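Local coordinates for HTH-type transcriptional regulator AscG (Escherichia coli, PDB 3BRQ), which represses transcription of the cryptic asc operon by binding regulatory DNA sequence-specifically, at residues Thr21-His32 / Cys78-Phe87; Arg45-Gln53 / Gln260-Asp271. All coordinates share one frame; numbering follows the deposited sequence.

Contact 1 (Thr21-His32 / Cys78-Phe87); sequences TLGLVVTNTLYH and CDAIMIYPRF. With SO4 (sulfate ion), chain F.
Gly23 and Val25 exchange four backbone hydrogen bonds with Ala80, Met82 and Tyr84, pairing strands 21-27 and 80-84 in the parallel sheet of one lobe of a periplasmic-binding-protein fold. At the start of the pair, Asp79 OD2 takes up Thr21 N at 2.7 Å through its anti lone pair. Val25 and Ile83 lie side by side on the sheet face covered by helix 63-75, tightly packed with Val25 CG1 3.3 Å from Ile83 CD1. On the other face Met82 CE rests against Leu24 CG. Beyond the strands, the segments converge on a sulfate, probably from the crystallisation liquor. Tyr84 OH donates to its O4 (2.6 Å), while Arg86 NE points almost straight at O2 (3.1 Å, 174°) and Arg86 NH2 bonds O3. A bend at chi3 (-70°) turns the guanidinium edge to the anion, and Thr29 CG2 covers one of its faces. Gly33, Ser151 and Thr153 complete the sulfate site. In the second shell, Glu66 accepts from the backbone N of Arg86 and bonds Thr27 OG1. His32 NE2 donates a hydrogen bond to Thr27 O at 2.8 Å, the oxygen lying in the plane of the imidazole ring.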
# COMPACT_ATOMS: atom_id res chain seq x y z
N THR B 21 10.94 -20.87 12.11
CA THR B 21 9.92 -20.03 11.51
C THR B 21 9.85 -18.72 12.28
O THR B 21 9.87 -18.75 13.51
CB THR B 21 8.58 -20.79 11.54
OG1 THR B 21 8.68 -21.93 10.67
CG2 THR B 21 7.43 -19.92 11.09
N LEU B 22 9.80 -17.59 11.56
CA LEU B 22 9.58 -16.28 12.17
C LEU B 22 8.12 -15.86 12.00
O LEU B 22 7.58 -15.79 10.88
CB LEU B 22 10.45 -15.20 11.50
CG LEU B 22 11.72 -14.68 12.15
CD1 LEU B 22 12.61 -14.02 11.13
CD2 LEU B 22 11.32 -13.66 13.27
N GLY B 23 7.49 -15.56 13.11
CA GLY B 23 6.08 -15.17 13.12
C GLY B 23 5.90 -13.67 13.17
O GLY B 23 6.54 -12.97 14.00
N LEU B 24 5.01 -13.16 12.32
CA LEU B 24 4.68 -11.73 12.33
C LEU B 24 3.21 -11.55 12.67
O LEU B 24 2.36 -12.26 12.12
CB LEU B 24 4.92 -11.12 10.95
CG LEU B 24 6.35 -10.72 10.56
CD1 LEU B 24 7.45 -11.50 11.28
CD2 LEU B 24 6.52 -10.78 9.02
N VAL B 25 2.90 -10.60 13.58
CA VAL B 25 1.48 -10.30 13.92
C VAL B 25 1.29 -8.81 13.57
O VAL B 25 2.04 -7.97 14.08
CB VAL B 25 1.15 -10.49 15.45
CG1 VAL B 25 -0.30 -10.03 15.74
CG2 VAL B 25 1.23 -11.92 15.82
N VAL B 26 0.33 -8.48 12.72
CA VAL B 26 0.10 -7.11 12.26
C VAL B 26 -1.42 -6.89 12.21
O VAL B 26 -2.18 -7.74 11.74
CB VAL B 26 0.71 -6.82 10.90
CG1 VAL B 26 0.41 -5.40 10.43
CG2 VAL B 26 2.23 -7.05 10.94
N THR B 27 -1.85 -5.77 12.83
CA THR B 27 -3.26 -5.38 12.88
C THR B 27 -3.81 -5.06 11.48
O THR B 27 -3.11 -4.49 10.62
CB THR B 27 -3.45 -4.19 13.91
OG1 THR B 27 -2.83 -4.57 15.16
CG2 THR B 27 -4.90 -3.98 14.25
N ASN B 28 -5.07 -5.39 11.25
CA ASN B 28 -5.76 -5.15 9.99
C ASN B 28 -6.29 -3.70 9.93
O ASN B 28 -7.49 -3.43 10.00
CB ASN B 28 -6.90 -6.17 9.84
CG ASN B 28 -7.62 -6.05 8.50
OD1 ASN B 28 -7.01 -5.97 7.47
ND2 ASN B 28 -8.94 -6.02 8.54
N THR B 29 -5.38 -2.75 9.83
CA THR B 29 -5.78 -1.36 9.75
C THR B 29 -5.52 -0.89 8.34
O THR B 29 -4.72 -1.48 7.62
CB THR B 29 -5.06 -0.49 10.76
OG1 THR B 29 -3.65 -0.71 10.63
CG2 THR B 29 -5.52 -0.86 12.21
N LEU B 30 -6.23 0.15 7.94
CA LEU B 30 -6.14 0.59 6.55
C LEU B 30 -4.80 1.32 6.38
O LEU B 30 -4.14 1.19 5.34
CB LEU B 30 -7.31 1.54 6.21
CG LEU B 30 -7.24 2.14 4.82
CD1 LEU B 30 -7.46 1.10 3.68
CD2 LEU B 30 -8.25 3.27 4.72
N TYR B 31 -4.40 2.05 7.42
CA TYR B 31 -3.13 2.75 7.43
C TYR B 31 -2.24 2.12 8.47
O TYR B 31 -2.73 1.68 9.51
CB TYR B 31 -3.31 4.24 7.79
CG TYR B 31 -2.00 5.01 7.95
CD1 TYR B 31 -1.27 5.44 6.84
CD2 TYR B 31 -1.49 5.31 9.23
CE1 TYR B 31 -0.05 6.14 6.99
CE2 TYR B 31 -0.30 6.01 9.38
CZ TYR B 31 0.42 6.44 8.27
OH TYR B 31 1.64 7.14 8.46
N HIS B 32 -0.93 2.09 8.19
CA HIS B 32 0.08 1.73 9.16
C HIS B 32 1.17 2.80 9.16
O HIS B 32 1.70 3.14 8.11
CB HIS B 32 0.71 0.40 8.76
CG HIS B 32 -0.14 -0.78 9.04
ND1 HIS B 32 -1.00 -1.33 8.10
CD2 HIS B 32 -0.31 -1.50 10.18
CE1 HIS B 32 -1.62 -2.36 8.65
NE2 HIS B 32 -1.23 -2.48 9.91
N CYS B 78 6.00 -21.25 15.79
CA CYS B 78 6.95 -20.17 15.50
C CYS B 78 8.01 -20.07 16.59
O CYS B 78 7.70 -20.11 17.79
CB CYS B 78 6.25 -18.82 15.33
SG CYS B 78 5.28 -18.80 13.84
N ASP B 79 9.25 -19.91 16.17
CA ASP B 79 10.41 -19.87 17.08
C ASP B 79 10.68 -18.46 17.66
O ASP B 79 11.23 -18.34 18.74
CB ASP B 79 11.63 -20.40 16.34
CG ASP B 79 11.38 -21.81 15.76
OD1 ASP B 79 11.51 -22.76 16.53
OD2 ASP B 79 10.98 -21.95 14.57
N ALA B 80 10.27 -17.42 16.93
CA ALA B 80 10.35 -16.02 17.36
C ALA B 80 9.16 -15.24 16.81
O ALA B 80 8.64 -15.56 15.72
CB ALA B 80 11.62 -15.40 16.82
N ILE B 81 8.76 -14.19 17.54
CA ILE B 81 7.62 -13.37 17.07
C ILE B 81 7.99 -11.88 16.94
O ILE B 81 8.67 -11.32 17.82
CB ILE B 81 6.41 -13.54 18.04
CG1 ILE B 81 6.08 -15.03 18.22
CG2 ILE B 81 5.13 -12.74 17.56
CD1 ILE B 81 5.30 -15.56 17.01
N MSE B 82 7.57 -11.25 15.86
CA MSE B 82 7.60 -9.77 15.79
C MSE B 82 6.15 -9.32 15.90
O MSE B 82 5.35 -9.65 15.03
CB MSE B 82 8.17 -9.25 14.47
CG MSE B 82 8.18 -7.66 14.42
SE MSE B 82 8.10 -6.94 12.63
CE MSE B 82 6.16 -7.30 12.32
N ILE B 83 5.81 -8.55 16.95
CA ILE B 83 4.44 -8.01 17.03
C ILE B 83 4.44 -6.53 16.59
O ILE B 83 5.24 -5.75 17.06
CB ILE B 83 3.79 -8.26 18.43
CG1 ILE B 83 2.49 -7.47 18.63
CG2 ILE B 83 4.71 -7.87 19.56
CD1 ILE B 83 1.29 -8.09 17.87
N TYR B 84 3.61 -6.18 15.61
CA TYR B 84 3.34 -4.76 15.34
C TYR B 84 1.88 -4.38 15.74
O TYR B 84 0.97 -4.52 14.95
CB TYR B 84 3.72 -4.46 13.89
CG TYR B 84 3.38 -3.08 13.37
CD1 TYR B 84 3.04 -2.02 14.23
CD2 TYR B 84 3.39 -2.84 11.99
CE1 TYR B 84 2.69 -0.77 13.73
CE2 TYR B 84 3.09 -1.60 11.48
CZ TYR B 84 2.76 -0.57 12.37
OH TYR B 84 2.45 0.65 11.82
N PRO B 85 1.66 -3.95 17.01
CA PRO B 85 0.32 -3.80 17.51
C PRO B 85 -0.18 -2.34 17.46
O PRO B 85 0.58 -1.38 17.76
CB PRO B 85 0.49 -4.24 18.98
CG PRO B 85 1.81 -3.78 19.34
CD PRO B 85 2.64 -3.70 18.07
N ARG B 86 -1.47 -2.17 17.12
CA ARG B 86 -2.09 -0.87 17.28
C ARG B 86 -2.64 -0.82 18.69
O ARG B 86 -2.43 0.19 19.38
CB ARG B 86 -3.25 -0.62 16.28
CG ARG B 86 -3.95 0.74 16.56
CD ARG B 86 -4.75 1.29 15.44
NE ARG B 86 -3.93 1.75 14.29
CZ ARG B 86 -4.50 2.21 13.19
NH1 ARG B 86 -5.83 2.27 13.19
NH2 ARG B 86 -3.77 2.62 12.13
N PHE B 87 -3.33 -1.88 19.14
CA PHE B 87 -4.18 -1.78 20.35
C PHE B 87 -3.56 -2.17 21.70
O PHE B 87 -3.93 -1.58 22.74
CB PHE B 87 -5.53 -2.49 20.13
CG PHE B 87 -6.33 -1.93 18.98
CD1 PHE B 87 -7.13 -0.77 19.16
CD2 PHE B 87 -6.21 -2.48 17.71
CE1 PHE B 87 -7.83 -0.23 18.10
CE2 PHE B 87 -6.91 -1.93 16.62
CZ PHE B 87 -7.71 -0.83 16.78
S SO4 F . -0.27 2.61 13.91
O1 SO4 F . 0.44 3.41 14.85
O2 SO4 F . -0.87 1.45 14.62
O3 SO4 F . -1.18 3.41 13.13
O4 SO4 F . 0.70 2.21 12.90
O HOH W 1 -0.26 -3.22 13.13
O HOH W 2 -0.77 -6.86 15.44

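Contact 2 (Arg45-Gln53 / Gln260-Asp271); sequences RMAEEKGRQ and QEIIGRLIFMLD
The axes of helix 45-49, which carries Met46, and helix 260-270, which carries Ile267, approach to 10.0 Å and run in broadly the same direction, 31° apart. Met46, a selenomethionine, is the knob of a knob-into-hole contact, its chain bent at chi2 and chi3 to settle among Gln260, Ile263, Gly264 and Ile267. Its CB meets Ile263 CG2 at 3.7 Å, and its SE lies 3.7 Å from Gln260 O. A turn further along helix 260-270, Ile267 divides its branches between two partners: CD1 packs against the CB and CG of Lys50, while CG2, which lies anti to the backbone N because CG1 takes the -67° position of chi1, reaches the face of the Arg52 guanidinium, 3.4 Å from NH1. Arg52 gets there because a Schellman motif ends the first helix, with Arg52 N bonded to Ala47 O and Gly51, at positive phi, as the C-prime residue. The chain thereby passes into strand 53-60, completing the beta-alpha-beta crossover from strand 21-27. At the guanidinium edge, NH2 forms a salt bridge with Asp271 OD1 at 2.8 Å, approaching on the syn side but out of the carboxylate plane, and it also bonds Gln20 OE1. NH1 adds a weak bond to Lys50 O. A leucine in place of Arg52 would probably leave Asp271 without its cationic mate and Ile267 CG2 without its flat cover. On the inward side of helix 260-270, Ile263 and Ile267 both rest on Leu22 of strand 21-27.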
# COMPACT_ATOMS: atom_id res chain seq x y z
N ARG B 45 12.16 -10.82 2.80
CA ARG B 45 13.51 -10.90 2.26
C ARG B 45 14.56 -11.32 3.32
O ARG B 45 15.36 -12.23 3.08
CB ARG B 45 13.87 -9.57 1.59
CG ARG B 45 14.69 -9.73 0.34
CD ARG B 45 13.93 -10.46 -0.77
NE ARG B 45 14.88 -11.08 -1.70
CZ ARG B 45 14.94 -10.86 -3.02
NH1 ARG B 45 14.09 -10.00 -3.60
NH2 ARG B 45 15.86 -11.49 -3.77
N MSE B 46 14.51 -10.74 4.51
CA MSE B 46 15.53 -11.05 5.50
C MSE B 46 15.43 -12.50 5.98
O MSE B 46 16.44 -13.21 6.08
CB MSE B 46 15.43 -10.11 6.69
CG MSE B 46 16.41 -8.95 6.69
SE MSE B 46 17.36 -9.02 8.40
CE MSE B 46 18.49 -10.58 8.00
N ALA B 47 14.21 -12.94 6.28
CA ALA B 47 13.96 -14.32 6.64
C ALA B 47 14.41 -15.26 5.50
O ALA B 47 15.09 -16.26 5.76
CB ALA B 47 12.47 -14.55 6.94
N GLU B 48 14.05 -14.94 4.27
CA GLU B 48 14.43 -15.81 3.14
C GLU B 48 15.95 -15.98 3.08
O GLU B 48 16.45 -17.12 3.07
CB GLU B 48 13.84 -15.29 1.81
CG GLU B 48 14.26 -16.07 0.56
CD GLU B 48 13.62 -15.52 -0.69
OE1 GLU B 48 13.25 -14.34 -0.72
OE2 GLU B 48 13.47 -16.26 -1.67
N GLU B 49 16.69 -14.86 3.14
CA GLU B 49 18.14 -14.92 3.02
C GLU B 49 18.76 -15.72 4.15
O GLU B 49 19.76 -16.40 3.95
CB GLU B 49 18.77 -13.52 2.96
CG GLU B 49 18.37 -12.67 1.72
CD GLU B 49 19.10 -11.33 1.67
OE1 GLU B 49 20.36 -11.36 1.69
OE2 GLU B 49 18.44 -10.24 1.62
N LYS B 50 18.20 -15.62 5.35
CA LYS B 50 18.73 -16.37 6.48
C LYS B 50 18.19 -17.80 6.66
O LYS B 50 18.43 -18.41 7.71
CB LYS B 50 18.56 -15.57 7.77
CG LYS B 50 19.31 -14.19 7.79
CD LYS B 50 20.83 -14.34 7.82
CE LYS B 50 21.56 -12.96 7.65
NZ LYS B 50 22.91 -13.09 6.97
N GLY B 51 17.42 -18.31 5.68
CA GLY B 51 16.95 -19.69 5.69
C GLY B 51 15.83 -20.00 6.66
O GLY B 51 15.65 -21.17 7.04
N ARG B 52 15.09 -18.95 7.07
CA ARG B 52 13.89 -19.08 7.89
C ARG B 52 12.59 -19.03 7.07
O ARG B 52 12.51 -18.32 6.08
CB ARG B 52 13.82 -17.96 8.96
CG ARG B 52 14.60 -18.25 10.23
CD ARG B 52 16.11 -18.29 10.00
NE ARG B 52 16.83 -18.82 11.15
CZ ARG B 52 18.14 -18.68 11.37
NH1 ARG B 52 18.91 -18.02 10.50
NH2 ARG B 52 18.69 -19.18 12.48
N GLN B 53 11.57 -19.74 7.54
CA GLN B 53 10.21 -19.59 7.02
C GLN B 53 9.55 -18.42 7.72
O GLN B 53 9.78 -18.17 8.90
CB GLN B 53 9.37 -20.83 7.28
CG GLN B 53 9.84 -22.08 6.54
CD GLN B 53 9.90 -21.87 5.01
OE1 GLN B 53 9.03 -21.18 4.44
NE2 GLN B 53 10.93 -22.42 4.36
N GLN B 260 15.04 -4.45 9.26
CA GLN B 260 16.28 -5.20 9.25
C GLN B 260 16.82 -5.31 10.66
O GLN B 260 17.35 -6.36 11.04
CB GLN B 260 17.29 -4.54 8.35
CG GLN B 260 16.96 -4.65 6.85
CD GLN B 260 17.94 -3.86 6.00
OE1 GLN B 260 18.79 -3.15 6.52
NE2 GLN B 260 17.82 -3.99 4.66
N GLU B 261 16.66 -4.25 11.45
CA GLU B 261 17.00 -4.33 12.88
C GLU B 261 16.19 -5.36 13.66
O GLU B 261 16.74 -6.27 14.24
CB GLU B 261 16.84 -2.99 13.57
CG GLU B 261 17.37 -3.02 14.97
CD GLU B 261 18.89 -2.93 15.00
OE1 GLU B 261 19.57 -3.04 13.94
OE2 GLU B 261 19.41 -2.73 16.11
N ILE B 262 14.87 -5.18 13.73
CA ILE B 262 14.03 -6.13 14.47
C ILE B 262 14.09 -7.56 13.92
O ILE B 262 14.18 -8.52 14.67
CB ILE B 262 12.55 -5.62 14.56
CG1 ILE B 262 11.83 -6.29 15.77
CG2 ILE B 262 11.83 -5.80 13.21
CD1 ILE B 262 10.49 -5.62 16.06
N ILE B 263 14.06 -7.75 12.60
CA ILE B 263 14.12 -9.13 12.12
C ILE B 263 15.52 -9.69 12.33
O ILE B 263 15.69 -10.84 12.72
CB ILE B 263 13.72 -9.24 10.63
CG1 ILE B 263 12.24 -8.85 10.40
CG2 ILE B 263 14.03 -10.64 10.09
CD1 ILE B 263 11.18 -9.52 11.26
N GLY B 264 16.54 -8.86 12.08
CA GLY B 264 17.94 -9.31 12.26
C GLY B 264 18.20 -9.71 13.71
O GLY B 264 18.79 -10.78 13.97
N ARG B 265 17.74 -8.88 14.65
CA ARG B 265 17.82 -9.24 16.06
C ARG B 265 17.07 -10.50 16.44
O ARG B 265 17.58 -11.29 17.23
CB ARG B 265 17.39 -8.07 16.95
CG ARG B 265 18.40 -6.92 16.91
CD ARG B 265 18.25 -6.06 18.14
NE ARG B 265 18.75 -4.69 17.99
CZ ARG B 265 18.47 -3.69 18.85
NH1 ARG B 265 17.68 -3.90 19.91
NH2 ARG B 265 18.96 -2.46 18.64
N LEU B 266 15.86 -10.72 15.92
CA LEU B 266 15.11 -11.95 16.25
C LEU B 266 15.85 -13.17 15.78
O LEU B 266 15.95 -14.14 16.52
CB LEU B 266 13.67 -11.93 15.67
CG LEU B 266 12.65 -11.03 16.37
CD1 LEU B 266 11.33 -10.88 15.51
CD2 LEU B 266 12.34 -11.53 17.78
N ILE B 267 16.41 -13.12 14.56
CA ILE B 267 17.21 -14.22 14.04
C ILE B 267 18.51 -14.37 14.84
O ILE B 267 18.92 -15.48 15.14
CB ILE B 267 17.52 -14.04 12.53
CG1 ILE B 267 16.23 -14.16 11.72
CG2 ILE B 267 18.58 -15.06 12.06
CD1 ILE B 267 16.40 -13.69 10.24
N PHE B 268 19.15 -13.25 15.18
CA PHE B 268 20.27 -13.29 16.14
C PHE B 268 19.92 -14.13 17.39
O PHE B 268 20.68 -15.04 17.76
CB PHE B 268 20.76 -11.87 16.51
CG PHE B 268 22.05 -11.84 17.33
CD1 PHE B 268 23.09 -12.72 17.05
CD2 PHE B 268 22.19 -10.95 18.39
CE1 PHE B 268 24.29 -12.72 17.82
CE2 PHE B 268 23.38 -10.93 19.16
CZ PHE B 268 24.43 -11.82 18.86
N MSE B 269 18.77 -13.85 18.02
CA MSE B 269 18.34 -14.59 19.25
C MSE B 269 18.25 -16.12 19.00
O MSE B 269 18.74 -16.93 19.79
CB MSE B 269 16.96 -14.11 19.74
CG MSE B 269 16.86 -12.67 20.13
SE MSE B 269 18.34 -12.10 21.17
CE MSE B 269 18.37 -10.25 20.49
N LEU B 270 17.64 -16.47 17.88
CA LEU B 270 17.53 -17.86 17.45
C LEU B 270 18.87 -18.54 17.22
O LEU B 270 18.95 -19.78 17.31
CB LEU B 270 16.67 -17.97 16.20
CG LEU B 270 15.20 -17.53 16.41
CD1 LEU B 270 14.38 -17.80 15.15
CD2 LEU B 270 14.56 -18.21 17.59
N ASP B 271 19.92 -17.74 16.94
CA ASP B 271 21.30 -18.26 16.78
C ASP B 271 22.11 -18.19 18.07
O ASP B 271 23.31 -18.44 18.06
CB ASP B 271 22.06 -17.48 15.70
CG ASP B 271 21.57 -17.79 14.29
OD1 ASP B 271 20.91 -18.84 14.08
OD2 ASP B 271 21.85 -16.97 13.38

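The centres of contacts 1 and 2 lie about 15 Å apart in the same lobe, and their segments alternate along the chain: 21-32, 45-53, 78-87, then 260-271. Contact 1 joins neighbouring strands of the parallel sheet, and contact 2 joins two helices that cover one face of it. The two contacts touch directly where Leu22 N lies 2.7 Å from Gln53 O, a probable hydrogen bond, and where Ile262 CD1 packs on Met82 CG. Helix 255-270, arriving after the chain has laid down five of the six strands of the second sheet, thus returns to the first, as expected of the interwoven lobes of this fold. Both contacts also reach the second subunit.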